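Formate dehydrogenase (Staphylococcus aureus, PDB 6TTB) catalyses the NAD-dependent oxidation of formate, presumably to carbon dioxide with reduction of the cofactor to NADH. Local coordinates at residues A[57-62]-A[338-343]. Sequence-based numbering, arbitrary orientation.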
# COMPACT_ATOMS: atom_id res chain seq x y z
N ILE A 57 -21.09 -13.03 -15.72
CA ILE A 57 -21.89 -12.56 -14.60
C ILE A 57 -23.29 -13.17 -14.56
O ILE A 57 -24.19 -12.59 -13.96
CB ILE A 57 -21.89 -11.03 -14.54
CG1 ILE A 57 -21.53 -10.55 -13.15
CG2 ILE A 57 -23.10 -10.33 -15.18
CD1 ILE A 57 -20.06 -10.26 -13.02
N GLY A 58 -23.42 -14.41 -15.08
CA GLY A 58 -24.61 -15.21 -14.81
C GLY A 58 -25.79 -14.90 -15.74
O GLY A 58 -26.82 -15.52 -15.61
N LEU A 59 -25.58 -14.07 -16.77
CA LEU A 59 -26.71 -13.54 -17.53
C LEU A 59 -27.22 -14.54 -18.58
O LEU A 59 -28.38 -14.47 -19.00
CB LEU A 59 -26.35 -12.17 -18.15
CG LEU A 59 -26.18 -11.00 -17.17
CD1 LEU A 59 -25.37 -9.88 -17.78
CD2 LEU A 59 -27.50 -10.47 -16.66
N LYS A 60 -26.37 -15.45 -19.03
CA LYS A 60 -26.72 -16.32 -20.15
C LYS A 60 -27.98 -17.07 -19.82
O LYS A 60 -28.94 -16.95 -20.53
CB LYS A 60 -25.65 -17.37 -20.34
CG LYS A 60 -25.69 -18.22 -21.61
CD LYS A 60 -24.24 -18.67 -21.73
CE LYS A 60 -23.35 -17.82 -20.77
NZ LYS A 60 -21.90 -17.83 -21.12
N THR A 61 -27.92 -17.90 -18.77
CA THR A 61 -29.07 -18.59 -18.23
C THR A 61 -30.11 -17.59 -17.72
O THR A 61 -31.27 -17.68 -18.09
CB THR A 61 -28.67 -19.59 -17.13
OG1 THR A 61 -27.25 -19.61 -17.11
CG2 THR A 61 -29.13 -21.02 -17.40
N PHE A 62 -29.69 -16.61 -16.92
CA PHE A 62 -30.66 -15.68 -16.36
C PHE A 62 -31.49 -15.06 -17.47
O PHE A 62 -32.68 -14.86 -17.30
CB PHE A 62 -29.96 -14.56 -15.61
CG PHE A 62 -30.91 -13.49 -15.14
CD1 PHE A 62 -31.31 -12.47 -15.98
CD2 PHE A 62 -31.44 -13.53 -13.86
CE1 PHE A 62 -32.21 -11.50 -15.56
CE2 PHE A 62 -32.31 -12.55 -13.44
CZ PHE A 62 -32.72 -11.55 -14.30
N ASP A 338 -25.29 -9.11 -9.02
CA ASP A 338 -26.63 -9.08 -8.40
C ASP A 338 -27.40 -7.81 -8.79
O ASP A 338 -28.63 -7.87 -8.97
CB ASP A 338 -26.59 -9.34 -6.91
CG ASP A 338 -26.26 -10.82 -6.65
OD1 ASP A 338 -26.64 -11.69 -7.54
OD2 ASP A 338 -25.62 -11.12 -5.55
N GLY A 339 -26.68 -6.67 -8.92
CA GLY A 339 -27.28 -5.44 -9.36
C GLY A 339 -27.75 -5.52 -10.81
O GLY A 339 -28.92 -5.24 -11.13
N VAL A 340 -26.84 -5.92 -11.72
CA VAL A 340 -27.22 -5.96 -13.11
C VAL A 340 -28.49 -6.80 -13.21
O VAL A 340 -29.38 -6.48 -13.98
CB VAL A 340 -26.09 -6.48 -14.02
CG1 VAL A 340 -26.60 -7.08 -15.32
CG2 VAL A 340 -25.11 -5.39 -14.35
N LYS A 341 -28.53 -7.88 -12.42
CA LYS A 341 -29.64 -8.82 -12.48
C LYS A 341 -30.91 -8.13 -12.01
O LYS A 341 -31.91 -8.16 -12.71
CB LYS A 341 -29.37 -10.13 -11.71
CG LYS A 341 -28.40 -11.11 -12.36
CD LYS A 341 -28.75 -12.56 -12.09
CE LYS A 341 -27.59 -13.37 -11.51
NZ LYS A 341 -27.01 -14.34 -12.49
N ASP A 342 -30.83 -7.48 -10.85
CA ASP A 342 -32.01 -6.80 -10.30
C ASP A 342 -32.54 -5.74 -11.29
O ASP A 342 -33.76 -5.63 -11.54
CB ASP A 342 -31.76 -6.22 -8.91
CG ASP A 342 -33.05 -5.71 -8.29
OD1 ASP A 342 -33.86 -6.58 -7.76
OD2 ASP A 342 -33.28 -4.45 -8.35
N ILE A 343 -31.62 -4.97 -11.86
CA ILE A 343 -31.99 -3.94 -12.82
C ILE A 343 -32.82 -4.57 -13.93
O ILE A 343 -33.95 -4.14 -14.17
CB ILE A 343 -30.72 -3.26 -13.36
CG1 ILE A 343 -30.31 -2.08 -12.47
CG2 ILE A 343 -30.87 -2.88 -14.81
CD1 ILE A 343 -28.80 -1.91 -12.34
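Phe62 holds its CG anti to the backbone N (chi1 174°), and this carries the ring out to helix 330-348, alongside Lys341. The lysine starts with CG anti to its own carbonyl carbon (chi1 -74°) and then bends at each later torsion. The two side chains run past each other in opposite directions. Lys341 CG sits above one ring face, offset toward the rim, and Lys341 CD comes within 3.4 Å of Phe62 CD2. The aliphatic part of the lysine thus does the packing, while its end reaches the start of helix 59-64. There Lys341 NZ lies 3.3 Å from Gly58 O, a carbonyl at the N-cap position. The ammonium group's main partner is Glu337, one turn earlier in its own helix, with which it forms a salt bridge. Deeper in, Leu59 and Val340 cross at about a right angle, with Leu59 CD2 3.8 Å from Val340 CG1. Val340 also touches Ile115 of strand 113-116, and Leu59 touches Phe70 of strand 69-73. Both helices therefore pack over the five-stranded parallel sheet. The pairing fits the D-2-hydroxyacid dehydrogenase fold, in which a C-terminal helix returns from the NAD-binding domain to complete the N-terminal catalytic domain.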